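Long-range contact in aclacinomycin oxidoreductase (AknOx) (Streptomyces galilaeus, PDB 2IPI), which oxidises the terminal sugar of aclacinomycin N to give aclacinomycin A and then aclacinomycin Y, using bicovalently bound FAD and molecular oxygen: residues Q41-R53 with R85-D97. Residues are numbered along the deposited sequence; the frame is centred on the assembly and turned at random.
Sequences QDLVTRGFNGRFR and RSGGHCFEGFVDD. With FAD (flavin-adenine dinucleotide), chain F.
Phe-48 lies over the imidazole of His-89 in an offset stack, ring centroids 4.5 Å apart and planes turned 26° from each other. With its CG anti to the backbone N (chi1 175°), Phe-48 lays one face on His-89 ND1, the atom joined covalently to FAD C8M, while Phe-48 CD1 comes within 3.6 Å of that same methylene carbon. The far imidazole nitrogen, NE2, is held by Gln-151, so bond, stack and hydrogen bond together would restrict rotation of the histidine ring. Just behind the stack, Phe-48 N makes a weak 2.7 Å hydrogen bond to Gly-88 O, and a water accepts from Asn-49 N and donates to Gly-88 O and Cys-90 O.

Arg-46 and Arg-85 run past each other in opposite directions, their guanidinium planes nearly perpendicular at 85°. Arg-46 NH1 donates in its own plane to Ser-86 O (3.3 Å), and NH2 forms a salt bridge with Asp-105. The backbone of Gly-47 covers one face of the Arg-85 guanidinium and Val-95 CG1 rests toward the rim of the other; at its edge Arg-85 NH2 forms a salt bridge with Asp-96 OD2 (2.9 Å), approaching from above the carboxylate plane. Farther along, Phe-52 centres one ring face on Glu-92 O, 3.3 Å from the ring plane.

Successive amides of 86-90 meet the FAD pyrophosphate, Gly-88 N donating to O2A at 2.9 Å. This phosphate-binding loop, which carries the flavin-linked histidine and is backed here by 41-53, is characteristic of the PCMH-type FAD-binding domain of berberine bridge enzyme-like oxidases with bicovalently attached FAD, Cys-149 making the second link here.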
loop_
_atom_site.group_PDB
_atom_site.type_symbol
_atom_site.label_atom_id
_atom_site.label_comp_id
_atom_site.label_asym_id
_atom_site.label_seq_id
_atom_site.Cartn_x
_atom_site.Cartn_y
_atom_site.Cartn_z
ATOM N N GLN A 41 11.318 -24.725 4.581
ATOM C CA GLN A 41 10.182 -24.583 3.683
ATOM C C GLN A 41 9.166 -23.564 4.172
ATOM O O GLN A 41 8.636 -22.778 3.396
ATOM C CB GLN A 41 9.478 -25.945 3.540
ATOM C CG GLN A 41 9.395 -26.392 2.085
ATOM C CD GLN A 41 10.685 -26.122 1.325
ATOM O OE1 GLN A 41 11.727 -26.601 1.750
ATOM N NE2 GLN A 41 10.546 -25.367 0.241
ATOM N N ASP A 42 8.916 -23.627 5.480
ATOM C CA ASP A 42 7.911 -22.700 6.003
ATOM C C ASP A 42 8.359 -21.268 5.796
ATOM O O ASP A 42 7.597 -20.360 5.478
ATOM C CB ASP A 42 7.669 -23.011 7.481
ATOM C CG ASP A 42 6.539 -24.008 7.658
ATOM O OD1 ASP A 42 5.439 -23.773 7.105
ATOM O OD2 ASP A 42 6.742 -25.044 8.328
ATOM N N LEU A 43 9.672 -21.043 5.968
ATOM C CA LEU A 43 10.129 -19.635 5.953
ATOM C C LEU A 43 10.264 -19.079 4.552
ATOM O O LEU A 43 9.985 -17.935 4.196
ATOM C CB LEU A 43 11.465 -19.534 6.699
ATOM C CG LEU A 43 11.394 -19.406 8.223
ATOM C CD1 LEU A 43 10.039 -19.884 8.712
ATOM C CD2 LEU A 43 12.536 -20.178 8.855
ATOM N N VAL A 44 10.753 -19.961 3.676
ATOM C CA VAL A 44 10.978 -19.576 2.289
ATOM C C VAL A 44 9.678 -19.429 1.500
ATOM O O VAL A 44 9.697 -18.843 0.408
ATOM C CB VAL A 44 11.889 -20.623 1.616
ATOM C CG1 VAL A 44 11.293 -22.025 1.704
ATOM C CG2 VAL A 44 12.115 -20.235 0.172
ATOM N N THR A 45 8.567 -19.919 2.047
ATOM C CA THR A 45 7.307 -19.844 1.292
ATOM C C THR A 45 6.291 -18.952 1.990
ATOM O O THR A 45 5.074 -19.137 1.934
ATOM C CB THR A 45 6.732 -21.255 1.053
ATOM O OG1 THR A 45 6.368 -21.825 2.310
ATOM C CG2 THR A 45 7.788 -22.186 0.469
ATOM N N ARG A 46 6.756 -17.916 2.682
ATOM C CA ARG A 46 5.896 -17.037 3.468
ATOM C C ARG A 46 5.280 -15.931 2.618
ATOM O O ARG A 46 4.294 -15.276 2.991
ATOM C CB ARG A 46 6.712 -16.403 4.597
ATOM C CG ARG A 46 6.715 -17.201 5.887
ATOM C CD ARG A 46 6.968 -16.269 7.071
ATOM N NE ARG A 46 5.909 -15.265 7.161
ATOM C CZ ARG A 46 6.090 -13.965 7.338
ATOM N NH1 ARG A 46 5.041 -13.158 7.403
ATOM N NH2 ARG A 46 7.314 -13.467 7.449
ATOM N N GLY A 47 5.915 -15.751 1.450
ATOM C CA GLY A 47 5.444 -14.742 0.533
ATOM C C GLY A 47 3.974 -14.916 0.217
ATOM O O GLY A 47 3.422 -16.018 0.279
ATOM N N PHE A 48 3.341 -13.796 -0.131
ATOM C CA PHE A 48 1.906 -13.848 -0.396
ATOM C C PHE A 48 1.631 -14.360 -1.807
ATOM O O PHE A 48 0.603 -15.008 -2.029
ATOM C CB PHE A 48 1.340 -12.442 -0.198
ATOM C CG PHE A 48 -0.138 -12.377 -0.573
ATOM C CD1 PHE A 48 -0.585 -11.441 -1.483
ATOM C CD2 PHE A 48 -1.014 -13.277 0.011
ATOM C CE1 PHE A 48 -1.928 -11.379 -1.825
ATOM C CE2 PHE A 48 -2.356 -13.210 -0.322
ATOM C CZ PHE A 48 -2.796 -12.269 -1.231
ATOM N N ASN A 49 2.569 -14.049 -2.699
ATOM C CA ASN A 49 2.472 -14.296 -4.140
ATOM C C ASN A 49 3.211 -15.567 -4.535
ATOM O O ASN A 49 4.442 -15.611 -4.500
ATOM C CB ASN A 49 3.026 -13.090 -4.902
ATOM C CG ASN A 49 2.619 -13.005 -6.358
ATOM O OD1 ASN A 49 2.558 -11.881 -6.881
ATOM N ND2 ASN A 49 2.365 -14.118 -7.037
ATOM N N GLY A 50 2.454 -16.595 -4.871
ATOM C CA GLY A 50 2.915 -17.933 -5.131
ATOM C C GLY A 50 3.880 -18.067 -6.289
ATOM O O GLY A 50 4.567 -19.101 -6.386
ATOM N N ARG A 51 3.920 -17.067 -7.147
ATOM C CA ARG A 51 4.780 -16.946 -8.303
ATOM C C ARG A 51 6.261 -16.945 -7.921
ATOM O O ARG A 51 7.080 -17.442 -8.690
ATOM C CB ARG A 51 4.517 -15.659 -9.100
ATOM C CG ARG A 51 3.280 -15.710 -9.970
ATOM C CD ARG A 51 2.977 -14.418 -10.672
ATOM N NE ARG A 51 3.987 -14.001 -11.661
ATOM C CZ ARG A 51 4.289 -12.724 -11.849
ATOM N NH1 ARG A 51 3.676 -11.762 -11.160
ATOM N NH2 ARG A 51 5.201 -12.344 -12.740
ATOM N N PHE A 52 6.610 -16.385 -6.768
ATOM C CA PHE A 52 8.032 -16.265 -6.426
ATOM C C PHE A 52 8.349 -16.953 -5.100
ATOM O O PHE A 52 7.744 -16.657 -4.062
ATOM C CB PHE A 52 8.473 -14.811 -6.356
ATOM C CG PHE A 52 7.903 -13.845 -7.369
ATOM C CD1 PHE A 52 6.707 -13.213 -7.105
ATOM C CD2 PHE A 52 8.547 -13.562 -8.569
ATOM C CE1 PHE A 52 6.166 -12.313 -8.009
ATOM C CE2 PHE A 52 8.005 -12.676 -9.480
ATOM C CZ PHE A 52 6.805 -12.054 -9.206
ATOM N N ARG A 53 9.316 -17.870 -5.151
ATOM C CA ARG A 53 9.722 -18.642 -3.977
ATOM C C ARG A 53 11.236 -18.627 -3.802
ATOM O O ARG A 53 11.979 -18.934 -4.730
ATOM C CB ARG A 53 9.132 -20.059 -4.089
ATOM C CG ARG A 53 7.595 -19.999 -4.022
ATOM C CD ARG A 53 7.122 -20.020 -2.586
ATOM N NE ARG A 53 5.694 -20.055 -2.377
ATOM C CZ ARG A 53 4.880 -19.140 -1.880
ATOM N NH1 ARG A 53 5.317 -17.954 -1.480
ATOM N NH2 ARG A 53 3.572 -19.379 -1.771
ATOM N N ARG A 85 11.972 -9.737 5.320
ATOM C CA ARG A 85 10.555 -10.060 5.275
ATOM C C ARG A 85 9.926 -9.665 6.611
ATOM O O ARG A 85 10.428 -10.078 7.653
ATOM C CB ARG A 85 10.377 -11.548 4.985
ATOM C CG ARG A 85 9.024 -12.116 5.392
ATOM C CD ARG A 85 8.675 -13.409 4.671
ATOM N NE ARG A 85 8.573 -13.223 3.240
ATOM C CZ ARG A 85 9.044 -13.937 2.245
ATOM N NH1 ARG A 85 9.740 -15.050 2.415
ATOM N NH2 ARG A 85 8.797 -13.527 1.005
ATOM N N SER A 86 8.848 -8.905 6.592
ATOM C CA SER A 86 8.048 -8.652 7.790
ATOM C C SER A 86 6.700 -9.362 7.620
ATOM O O SER A 86 6.413 -10.348 8.312
ATOM C CB SER A 86 7.861 -7.155 8.016
ATOM O OG SER A 86 9.086 -6.533 8.412
ATOM N N GLY A 87 5.943 -8.812 6.676
ATOM C CA GLY A 87 4.607 -9.252 6.321
ATOM C C GLY A 87 4.478 -10.176 5.135
ATOM O O GLY A 87 3.465 -10.877 5.027
ATOM N N GLY A 88 5.440 -10.184 4.207
ATOM C CA GLY A 88 5.362 -11.057 3.050
ATOM C C GLY A 88 4.313 -10.662 2.032
ATOM O O GLY A 88 3.907 -11.521 1.228
ATOM N N HIS A 89 3.837 -9.420 1.982
ATOM C CA HIS A 89 2.808 -9.112 0.974
ATOM C C HIS A 89 3.360 -8.463 -0.288
ATOM O O HIS A 89 2.565 -8.097 -1.170
ATOM C CB HIS A 89 1.668 -8.256 1.545
ATOM C CG HIS A 89 0.594 -9.108 2.163
ATOM N ND1 HIS A 89 -0.619 -9.418 1.565
ATOM C CD2 HIS A 89 0.584 -9.734 3.364
ATOM C CE1 HIS A 89 -1.321 -10.189 2.376
ATOM N NE2 HIS A 89 -0.607 -10.390 3.475
ATOM N N CYS A 90 4.670 -8.336 -0.423
ATOM C CA CYS A 90 5.297 -7.794 -1.618
ATOM C C CYS A 90 4.714 -8.310 -2.934
ATOM O O CYS A 90 4.908 -9.478 -3.274
ATOM C CB CYS A 90 6.798 -8.132 -1.607
ATOM S SG CYS A 90 7.744 -6.919 -2.578
ATOM N N PHE A 91 3.996 -7.470 -3.678
ATOM C CA PHE A 91 3.328 -7.979 -4.895
ATOM C C PHE A 91 4.301 -8.547 -5.919
ATOM O O PHE A 91 3.943 -9.401 -6.728
ATOM C CB PHE A 91 2.518 -6.861 -5.568
ATOM C CG PHE A 91 1.230 -6.513 -4.832
ATOM C CD1 PHE A 91 0.902 -5.198 -4.573
ATOM C CD2 PHE A 91 0.387 -7.541 -4.440
ATOM C CE1 PHE A 91 -0.271 -4.890 -3.904
ATOM C CE2 PHE A 91 -0.778 -7.244 -3.755
ATOM C CZ PHE A 91 -1.098 -5.918 -3.505
ATOM N N GLU A 92 5.551 -8.072 -5.912
ATOM C CA GLU A 92 6.524 -8.524 -6.910
ATOM C C GLU A 92 7.507 -9.537 -6.345
ATOM O O GLU A 92 8.461 -9.980 -6.979
ATOM C CB GLU A 92 7.250 -7.308 -7.490
ATOM C CG GLU A 92 6.408 -6.558 -8.511
ATOM C CD GLU A 92 6.499 -7.223 -9.887
ATOM O OE1 GLU A 92 6.334 -6.510 -10.893
ATOM O OE2 GLU A 92 6.703 -8.453 -9.927
ATOM N N GLY A 93 7.271 -9.964 -5.094
ATOM C CA GLY A 93 8.047 -11.036 -4.511
ATOM C C GLY A 93 9.553 -10.844 -4.558
ATOM O O GLY A 93 10.287 -11.816 -4.675
ATOM N N PHE A 94 9.988 -9.608 -4.485
ATOM C CA PHE A 94 11.369 -9.159 -4.430
ATOM C C PHE A 94 12.209 -9.926 -3.417
ATOM O O PHE A 94 13.364 -10.242 -3.709
ATOM C CB PHE A 94 11.400 -7.677 -4.079
ATOM C CG PHE A 94 10.920 -6.707 -5.126
ATOM C CD1 PHE A 94 10.484 -5.449 -4.768
ATOM C CD2 PHE A 94 10.927 -7.022 -6.472
ATOM C CE1 PHE A 94 10.072 -4.528 -5.714
ATOM C CE2 PHE A 94 10.505 -6.129 -7.433
ATOM C CZ PHE A 94 10.082 -4.868 -7.058
ATOM N N VAL A 95 11.666 -10.201 -2.236
ATOM C CA VAL A 95 12.388 -10.881 -1.164
ATOM C C VAL A 95 12.777 -12.293 -1.560
ATOM O O VAL A 95 13.808 -12.825 -1.136
ATOM C CB VAL A 95 11.531 -10.874 0.131
ATOM C CG1 VAL A 95 12.113 -11.788 1.203
ATOM C CG2 VAL A 95 11.393 -9.443 0.621
ATOM N N ASP A 96 11.959 -12.924 -2.388
ATOM C CA ASP A 96 12.129 -14.273 -2.886
ATOM C C ASP A 96 12.900 -14.357 -4.215
ATOM O O ASP A 96 12.829 -15.415 -4.839
ATOM C CB ASP A 96 10.749 -14.920 -3.122
ATOM C CG ASP A 96 9.929 -15.116 -1.858
ATOM O OD1 ASP A 96 10.406 -15.904 -1.010
ATOM O OD2 ASP A 96 8.857 -14.492 -1.700
ATOM N N ASP A 97 13.590 -13.308 -4.607
ATOM C CA ASP A 97 14.423 -13.303 -5.820
ATOM C C ASP A 97 15.549 -14.309 -5.690
ATOM O O ASP A 97 16.127 -14.484 -4.620
ATOM C CB ASP A 97 14.956 -11.902 -6.099
ATOM C CG ASP A 97 15.720 -11.783 -7.406
ATOM O OD1 ASP A 97 16.874 -12.249 -7.525
ATOM O OD2 ASP A 97 15.182 -11.227 -8.384
HETATM P PA FAD F . 7.095 -7.704 2.799
HETATM O O1A FAD F . 7.193 -8.526 1.657
HETATM O O2A FAD F . 7.681 -8.349 3.973
HETATM O O5B FAD F . 7.765 -6.303 2.549
HETATM C C5B FAD F . 7.509 -5.547 1.435
HETATM C C4B FAD F . 8.690 -4.628 1.137
HETATM O O4B FAD F . 9.106 -4.016 2.327
HETATM C C3B FAD F . 9.918 -5.428 0.663
HETATM O O3B FAD F . 10.736 -4.646 -0.128
HETATM C C2B FAD F . 10.650 -5.734 1.959
HETATM O O2B FAD F . 12.019 -6.006 1.826
HETATM C C1B FAD F . 10.353 -4.463 2.724
HETATM N N9A FAD F . 10.487 -4.606 4.188
HETATM C C8A FAD F . 9.895 -5.522 4.966
HETATM N N7A FAD F . 10.230 -5.334 6.234
HETATM C C5A FAD F . 11.071 -4.300 6.267
HETATM C C6A FAD F . 11.735 -3.658 7.303
HETATM N N6A FAD F . 11.512 -4.039 8.502
HETATM N N1A FAD F . 12.509 -2.618 7.038
HETATM C C2A FAD F . 12.616 -2.206 5.797
HETATM N N3A FAD F . 11.988 -2.781 4.788
HETATM C C4A FAD F . 11.239 -3.820 5.002
HETATM N N1 FAD F . -1.272 -1.205 0.712
HETATM C C2 FAD F . -1.911 -0.024 1.007
HETATM O O2 FAD F . -1.391 1.006 0.981
HETATM N N3 FAD F . -3.234 -0.080 1.351
HETATM C C4 FAD F . -3.931 -1.274 1.413
HETATM O O4 FAD F . -5.061 -1.271 1.811
HETATM C C4X FAD F . -3.265 -2.468 1.129
HETATM N N5 FAD F . -3.905 -3.672 1.147
HETATM C C5X FAD F . -3.243 -4.838 0.937
HETATM C C6 FAD F . -3.903 -6.063 1.054
HETATM C C7 FAD F . -3.231 -7.219 0.783
HETATM C C7M FAD F . -3.965 -8.495 1.039
HETATM C C8 FAD F . -1.865 -7.201 0.485
HETATM C C8M FAD F . -1.081 -8.494 0.503
HETATM C C9 FAD F . -1.247 -5.975 0.399
HETATM C C9A FAD F . -1.902 -4.783 0.582
HETATM N N10 FAD F . -1.255 -3.568 0.465
HETATM C C10 FAD F . -1.917 -2.419 0.781
HETATM C "C1'" FAD F . -0.063 -3.403 -0.420
HETATM C "C2'" FAD F . 1.298 -3.623 0.244
HETATM O "O2'" FAD F . 1.983 -4.797 -0.045
HETATM C "C3'" FAD F . 1.296 -3.432 1.742
HETATM O "O3'" FAD F . 0.805 -2.179 2.106
HETATM C "C4'" FAD F . 2.753 -3.782 2.170
HETATM O "O4'" FAD F . 3.701 -3.666 1.187
HETATM C "C5'" FAD F . 3.042 -5.119 2.812
HETATM O "O5'" FAD F . 4.325 -5.135 3.341
HETATM P P FAD F . 4.778 -6.471 4.013
HETATM O O1P FAD F . 5.571 -6.215 5.160
HETATM O O2P FAD F . 3.629 -7.219 4.285
HETATM O O3P FAD F . 5.560 -7.321 2.933
HETATM O O HOH W 1 4.256 -11.870 -1.682
HETATM O O HOH W 2 6.427 -14.556 -2.825
#